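Local coordinates for alginate lyase, family PL7 (Zobellia galactanivorans, PDB 4BE3), which probably cleaves alginate by the lyase reaction, acting from the chain end as an exolytic enzyme of family PL7, at residues 63-77 with 251-265. Numbering follows the deposited sequence.
Sequences NTRTELGQKKHWIPE and GEIQYFKLGAYNQTN. With SRT (S,R meso-tartaric acid), chain C.
Lys257 and Arg65 meet Glu67 on the tartrate-binding face of an antiparallel sheet, part of the beta-jelly-roll fold of PL7 alginate lyases, in which strand 65-70 pairs with 254-258 and 260-262. Lys257 NZ reaches Glu67 OE1 (2.8 Å) from above the carboxylate plane, whereas Arg65 NH1 meets the same oxygen within its own guanidinium plane. Glu67 OE1 thus takes a bond from each cationic group, at the centre of an Arg65-Glu67-Lys257 salt-bridge network, and Lys257 NZ also donates to O3 and O11 of the bound meso-tartrate. With chi3 of Arg65 bent to 77°, its guanidinium lies flat over the Tyr261 ring, CZ 3.8 Å from the ring centroid, while tartrate O3 sits over the opposite face. Tyr255 adds a further hydrogen bond to the ligand, OH to tartrate O2 2.6 Å, with O2 near the ring plane; His73 forms an offset stack on the same ring, planes 18° apart. Thr60, outside these segments, also hydrogen-bonds the ligand.

Behind this shell, backbone bonds join Thr66 with Ala260 and Leu68 with Leu258, and a side chain at Gly259 would clash with Thr66 O and Glu67 CA. Leu68 and Ala260 turn to the other face, against Phe49 of strand 44-52. Beyond Gly69 the pairing shifts by two residues and resumes as a single bridge between Trp74 and Gln254. Gln70 stretches out fully, and its OE1 accepts hydrogen bonds from both Trp74 NE1 and Phe256 N, the latter with an N-H...O angle of 176°. A leucine in place of Trp74 would probably open a gap beside Phe256 and leave Gln70 OE1 with the Phe256 N bond alone of the two. The Trp74 indole takes Gln254 CG over one face and brings CZ2 to 3.6 Å from Phe256 CZ.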
loop_
_atom_site.group_PDB
_atom_site.type_symbol
_atom_site.label_atom_id
_atom_site.label_comp_id
_atom_site.label_asym_id
_atom_site.label_seq_id
_atom_site.Cartn_x
_atom_site.Cartn_y
_atom_site.Cartn_z
ATOM N N ASN A 63 -24.383 -0.884 14.178
ATOM C CA ASN A 63 -25.022 0.002 13.206
ATOM C C ASN A 63 -24.992 -0.678 11.822
ATOM O O ASN A 63 -23.988 -1.458 11.524
ATOM C CB ASN A 63 -24.216 1.307 13.126
ATOM C CG ASN A 63 -24.578 2.237 14.294
ATOM O OD1 ASN A 63 -25.731 2.292 14.650
ATOM N ND2 ASN A 63 -23.607 3.010 14.828
ATOM N N THR A 64 -26.013 -0.407 11.010
ATOM C CA THR A 64 -26.160 -1.017 9.714
ATOM C C THR A 64 -25.499 -0.136 8.683
ATOM O O THR A 64 -25.362 1.144 8.874
ATOM C CB THR A 64 -27.668 -1.057 9.442
ATOM O OG1 THR A 64 -28.232 -1.927 10.493
ATOM C CG2 THR A 64 -27.950 -1.670 8.045
ATOM N N ARG A 65 -24.938 -0.772 7.629
ATOM C CA ARG A 65 -24.265 0.123 6.614
ATOM C C ARG A 65 -24.548 -0.454 5.209
ATOM O O ARG A 65 -24.800 -1.660 5.100
ATOM C CB ARG A 65 -22.734 0.145 6.865
ATOM C CG ARG A 65 -22.026 -1.184 6.497
ATOM C CD ARG A 65 -20.594 -1.209 7.040
ATOM N NE ARG A 65 -20.631 -1.485 8.515
ATOM C CZ ARG A 65 -19.714 -1.024 9.336
ATOM N NH1 ARG A 65 -18.835 -0.072 8.882
ATOM N NH2 ARG A 65 -19.640 -1.438 10.597
ATOM N N THR A 66 -24.464 0.413 4.207
ATOM C CA THR A 66 -24.207 -0.069 2.812
ATOM C C THR A 66 -22.943 0.668 2.486
ATOM O O THR A 66 -22.985 1.960 2.342
ATOM C CB THR A 66 -25.324 0.361 1.914
ATOM O OG1 THR A 66 -26.521 -0.340 2.314
ATOM C CG2 THR A 66 -24.958 -0.047 0.458
ATOM N N GLU A 67 -21.767 -0.012 2.488
ATOM C CA GLU A 67 -20.525 0.840 2.508
ATOM C C GLU A 67 -19.412 -0.023 1.826
ATOM O O GLU A 67 -19.297 -1.264 2.117
ATOM C CB GLU A 67 -20.160 1.035 4.024
ATOM C CG GLU A 67 -19.028 2.060 4.205
ATOM C CD GLU A 67 -18.636 2.232 5.655
ATOM O OE1 GLU A 67 -18.605 1.216 6.441
ATOM O OE2 GLU A 67 -18.278 3.386 5.969
ATOM N N LEU A 68 -18.594 0.683 1.092
ATOM C CA LEU A 68 -17.382 0.004 0.456
ATOM C C LEU A 68 -16.280 -0.137 1.459
ATOM O O LEU A 68 -16.117 0.784 2.327
ATOM C CB LEU A 68 -16.917 0.946 -0.619
ATOM C CG LEU A 68 -17.913 1.325 -1.652
ATOM C CD1 LEU A 68 -17.130 2.191 -2.691
ATOM C CD2 LEU A 68 -18.422 0.057 -2.412
ATOM N N GLY A 69 -15.398 -1.145 1.345
ATOM C CA GLY A 69 -14.186 -1.197 2.156
ATOM C C GLY A 69 -13.051 -1.407 1.134
ATOM O O GLY A 69 -13.191 -2.238 0.170
ATOM N N GLN A 70 -11.993 -0.670 1.350
ATOM C CA GLN A 70 -10.856 -0.786 0.380
ATOM C C GLN A 70 -10.159 -2.152 0.601
ATOM O O GLN A 70 -9.788 -2.554 1.735
ATOM C CB GLN A 70 -9.884 0.378 0.688
ATOM C CG GLN A 70 -8.605 0.309 -0.109
ATOM C CD GLN A 70 -7.707 1.456 0.327
ATOM O OE1 GLN A 70 -7.731 1.856 1.553
ATOM N NE2 GLN A 70 -6.779 1.918 -0.554
ATOM N N LYS A 71 -9.866 -2.853 -0.542
ATOM C CA LYS A 71 -9.279 -4.225 -0.405
ATOM C C LYS A 71 -7.815 -4.188 0.009
ATOM O O LYS A 71 -7.383 -5.028 0.795
ATOM C CB LYS A 71 -9.354 -4.826 -1.817
ATOM C CG LYS A 71 -10.764 -5.220 -2.190
ATOM C CD LYS A 71 -10.735 -5.829 -3.619
ATOM C CE LYS A 71 -12.161 -6.228 -3.959
ATOM N NZ LYS A 71 -12.187 -6.833 -5.363
ATOM N N LYS A 72 -7.049 -3.235 -0.527
ATOM C CA LYS A 72 -5.604 -3.214 -0.226
ATOM C C LYS A 72 -5.324 -2.372 1.029
ATOM O O LYS A 72 -5.662 -1.197 1.004
ATOM C CB LYS A 72 -4.899 -2.572 -1.401
ATOM C CG LYS A 72 -3.310 -2.929 -1.343
ATOM C CD LYS A 72 -2.680 -2.589 -2.696
ATOM C CE LYS A 72 -1.299 -3.238 -2.872
ATOM N NZ LYS A 72 -0.515 -2.349 -1.943
ATOM N N HIS A 73 -4.754 -2.955 2.065
ATOM C CA HIS A 73 -4.663 -2.261 3.334
ATOM C C HIS A 73 -3.340 -1.511 3.392
ATOM O O HIS A 73 -2.439 -1.764 2.516
ATOM C CB HIS A 73 -4.768 -3.282 4.404
ATOM C CG HIS A 73 -6.066 -4.014 4.402
ATOM N ND1 HIS A 73 -6.275 -5.136 5.185
ATOM C CD2 HIS A 73 -7.226 -3.812 3.699
ATOM C CE1 HIS A 73 -7.540 -5.582 5.002
ATOM N NE2 HIS A 73 -8.137 -4.760 4.123
ATOM N N TRP A 74 -3.097 -0.685 4.399
ATOM C CA TRP A 74 -1.891 0.080 4.494
ATOM C C TRP A 74 -1.724 0.533 5.916
ATOM O O TRP A 74 -2.659 0.515 6.683
ATOM C CB TRP A 74 -1.891 1.286 3.524
ATOM C CG TRP A 74 -3.269 1.970 3.531
ATOM C CD1 TRP A 74 -4.429 1.630 2.826
ATOM C CD2 TRP A 74 -3.594 3.156 4.306
ATOM N NE1 TRP A 74 -5.438 2.565 3.106
ATOM C CE2 TRP A 74 -4.984 3.491 3.988
ATOM C CE3 TRP A 74 -2.850 3.995 5.175
ATOM C CZ2 TRP A 74 -5.656 4.536 4.587
ATOM C CZ3 TRP A 74 -3.546 5.087 5.786
ATOM C CH2 TRP A 74 -4.937 5.343 5.463
ATOM N N ILE A 75 -0.477 0.805 6.318
ATOM C CA ILE A 75 -0.203 1.410 7.631
ATOM C C ILE A 75 -0.027 2.910 7.395
ATOM O O ILE A 75 0.223 3.429 6.299
ATOM C CB ILE A 75 1.042 0.770 8.298
ATOM C CG1 ILE A 75 2.354 0.984 7.416
ATOM C CG2 ILE A 75 0.819 -0.709 8.503
ATOM C CD1 ILE A 75 3.618 0.566 8.263
ATOM N N PRO A 76 -0.273 3.717 8.474
ATOM C CA PRO A 76 -0.227 5.176 8.263
ATOM C C PRO A 76 1.089 5.651 7.702
ATOM O O PRO A 76 1.102 6.584 6.903
ATOM C CB PRO A 76 -0.474 5.748 9.689
ATOM C CG PRO A 76 -1.495 4.616 10.268
ATOM C CD PRO A 76 -0.679 3.313 9.864
ATOM N N GLU A 77 2.220 5.010 8.101
ATOM C CA GLU A 77 3.472 5.443 7.563
ATOM C C GLU A 77 3.546 5.347 6.080
ATOM O O GLU A 77 4.343 6.118 5.471
ATOM C CB GLU A 77 4.578 4.501 8.131
ATOM C CG GLU A 77 4.823 4.746 9.649
ATOM C CD GLU A 77 3.980 3.869 10.571
ATOM O OE1 GLU A 77 2.834 3.433 10.269
ATOM O OE2 GLU A 77 4.475 3.612 11.719
ATOM N N GLY A 251 2.059 1.829 12.541
ATOM C CA GLY A 251 2.268 0.441 12.200
ATOM C C GLY A 251 1.011 -0.409 12.237
ATOM O O GLY A 251 1.036 -1.629 12.076
ATOM N N GLU A 252 -0.125 0.212 12.495
ATOM C CA GLU A 252 -1.387 -0.566 12.576
ATOM C C GLU A 252 -2.052 -0.606 11.216
ATOM O O GLU A 252 -2.381 0.480 10.556
ATOM C CB GLU A 252 -2.397 0.038 13.648
ATOM C CG GLU A 252 -3.266 -1.150 14.104
ATOM C CD GLU A 252 -4.010 -0.819 15.326
ATOM O OE1 GLU A 252 -5.121 -0.152 15.143
ATOM O OE2 GLU A 252 -3.510 -1.114 16.439
ATOM N N ILE A 253 -2.373 -1.821 10.755
ATOM C CA ILE A 253 -2.898 -1.904 9.378
ATOM C C ILE A 253 -4.328 -1.359 9.293
ATOM O O ILE A 253 -5.154 -1.655 10.144
ATOM C CB ILE A 253 -2.916 -3.344 8.910
ATOM C CG1 ILE A 253 -1.365 -3.800 8.735
ATOM C CG2 ILE A 253 -3.595 -3.546 7.551
ATOM C CD1 ILE A 253 -1.200 -5.346 8.743
ATOM N N GLN A 254 -4.568 -0.567 8.256
ATOM C CA GLN A 254 -5.938 0.019 8.050
ATOM C C GLN A 254 -6.315 0.203 6.652
ATOM O O GLN A 254 -5.549 -0.224 5.735
ATOM C CB GLN A 254 -5.973 1.309 8.618
ATOM C CG GLN A 254 -4.965 2.219 8.229
ATOM C CD GLN A 254 -4.763 2.863 9.605
ATOM O OE1 GLN A 254 -4.910 2.209 10.808
ATOM N NE2 GLN A 254 -4.648 4.155 9.498
ATOM N N TYR A 255 -7.566 0.649 6.423
ATOM C CA TYR A 255 -8.007 0.804 5.087
ATOM C C TYR A 255 -9.144 1.811 5.020
ATOM O O TYR A 255 -9.757 2.107 6.086
ATOM C CB TYR A 255 -8.472 -0.530 4.464
ATOM C CG TYR A 255 -9.536 -1.252 5.271
ATOM C CD1 TYR A 255 -9.161 -2.171 6.247
ATOM C CD2 TYR A 255 -10.923 -1.066 5.002
ATOM C CE1 TYR A 255 -10.136 -2.905 6.942
ATOM C CE2 TYR A 255 -11.892 -1.769 5.699
ATOM C CZ TYR A 255 -11.492 -2.673 6.683
ATOM O OH TYR A 255 -12.416 -3.396 7.400
ATOM N N PHE A 256 -9.370 2.367 3.862
ATOM C CA PHE A 256 -10.503 3.336 3.737
ATOM C C PHE A 256 -11.800 2.672 3.616
ATOM O O PHE A 256 -11.922 1.515 3.136
ATOM C CB PHE A 256 -10.365 4.217 2.468
ATOM C CG PHE A 256 -9.229 5.215 2.575
ATOM C CD1 PHE A 256 -9.314 6.193 3.509
ATOM C CD2 PHE A 256 -8.086 5.191 1.714
ATOM C CE1 PHE A 256 -8.329 7.211 3.632
ATOM C CE2 PHE A 256 -7.101 6.237 1.738
ATOM C CZ PHE A 256 -7.185 7.214 2.777
ATOM N N LYS A 257 -12.896 3.377 4.020
ATOM C CA LYS A 257 -14.264 2.947 3.716
ATOM C C LYS A 257 -15.084 4.160 3.292
ATOM O O LYS A 257 -14.749 5.307 3.661
ATOM C CB LYS A 257 -14.948 2.380 5.006
ATOM C CG LYS A 257 -14.094 1.228 5.607
ATOM C CD LYS A 257 -14.947 0.390 6.632
ATOM C CE LYS A 257 -15.828 -0.471 5.695
ATOM N NZ LYS A 257 -17.016 -1.065 6.362
ATOM N N LEU A 258 -16.105 3.908 2.519
ATOM C CA LEU A 258 -16.868 5.036 1.925
ATOM C C LEU A 258 -18.231 4.495 1.679
ATOM O O LEU A 258 -18.394 3.345 1.087
ATOM C CB LEU A 258 -16.179 5.382 0.583
ATOM C CG LEU A 258 -16.893 6.480 -0.223
ATOM C CD1 LEU A 258 -15.787 7.303 -1.026
ATOM C CD2 LEU A 258 -17.892 5.953 -1.252
ATOM N N GLY A 259 -19.288 5.338 1.915
ATOM C CA GLY A 259 -20.662 4.944 1.539
ATOM C C GLY A 259 -21.648 5.551 2.578
ATOM O O GLY A 259 -21.508 6.767 2.876
ATOM N N ALA A 260 -22.600 4.719 3.060
ATOM C CA ALA A 260 -23.577 5.168 4.068
ATOM C C ALA A 260 -23.518 4.209 5.248
ATOM O O ALA A 260 -24.114 3.132 5.205
ATOM C CB ALA A 260 -24.956 5.199 3.445
ATOM N N TYR A 261 -22.844 4.627 6.325
ATOM C CA TYR A 261 -22.746 3.773 7.526
ATOM C C TYR A 261 -23.676 4.506 8.491
ATOM O O TYR A 261 -23.314 5.589 9.026
ATOM C CB TYR A 261 -21.274 3.861 7.977
ATOM C CG TYR A 261 -20.976 3.148 9.306
ATOM C CD1 TYR A 261 -21.830 2.154 9.826
ATOM C CD2 TYR A 261 -19.754 3.470 9.970
ATOM C CE1 TYR A 261 -21.432 1.464 11.009
ATOM C CE2 TYR A 261 -19.399 2.788 11.128
ATOM C CZ TYR A 261 -20.213 1.830 11.608
ATOM O OH TYR A 261 -19.806 1.179 12.765
ATOM N N ASN A 262 -24.834 3.944 8.674
ATOM C CA ASN A 262 -25.954 4.649 9.413
ATOM C C ASN A 262 -25.622 4.672 10.861
ATOM O O ASN A 262 -25.418 3.618 11.406
ATOM C CB ASN A 262 -27.197 3.864 9.198
ATOM C CG ASN A 262 -28.461 4.709 9.534
ATOM O OD1 ASN A 262 -28.309 5.789 10.130
ATOM N ND2 ASN A 262 -29.609 4.246 9.125
ATOM N N GLN A 263 -25.587 5.856 11.535
ATOM C CA GLN A 263 -25.304 5.747 12.958
ATOM C C GLN A 263 -26.617 5.867 13.741
ATOM O O GLN A 263 -26.559 5.849 14.968
ATOM C CB GLN A 263 -24.537 7.002 13.386
ATOM C CG GLN A 263 -23.261 7.162 12.510
ATOM C CD GLN A 263 -22.279 6.026 12.772
ATOM O OE1 GLN A 263 -22.058 5.135 11.827
ATOM N NE2 GLN A 263 -21.673 5.979 13.894
ATOM N N THR A 264 -27.750 5.849 13.061
ATOM C CA THR A 264 -28.988 5.805 13.884
ATOM C C THR A 264 -29.521 4.344 13.896
ATOM O O THR A 264 -29.759 3.724 12.872
ATOM C CB THR A 264 -30.078 6.697 13.173
ATOM O OG1 THR A 264 -29.630 8.042 13.111
ATOM C CG2 THR A 264 -31.357 6.750 14.142
ATOM N N ASN A 265 -29.565 3.796 15.082
ATOM C CA ASN A 265 -30.059 2.414 15.307
ATOM C C ASN A 265 -31.263 2.438 16.213
ATOM O O ASN A 265 -31.748 3.509 16.632
ATOM C CB ASN A 265 -28.932 1.598 15.938
ATOM C CG ASN A 265 -28.377 2.302 17.162
ATOM O OD1 ASN A 265 -29.108 2.409 18.153
ATOM N ND2 ASN A 265 -27.064 2.762 17.122
HETATM O O1 SRT C . -16.124 -2.970 10.696
HETATM O O11 SRT C . -15.708 -1.416 9.045
HETATM C C1 SRT C . -15.917 -2.548 9.524
HETATM C C2 SRT C . -16.024 -3.424 8.324
HETATM O O2 SRT C . -14.990 -3.342 7.317
HETATM C C3 SRT C . -17.106 -4.472 8.318
HETATM O O3 SRT C . -17.997 -3.558 7.836
HETATM C C4 SRT C . -16.923 -5.685 7.521
HETATM O O4 SRT C . -17.518 -5.858 6.464
HETATM O O41 SRT C . -16.044 -6.489 7.827
HETATM O O HOH W 1 -24.598 4.886 16.701
HETATM O O HOH W 2 -27.692 1.665 12.127
HETATM O O HOH W 3 -17.921 -2.529 4.399
#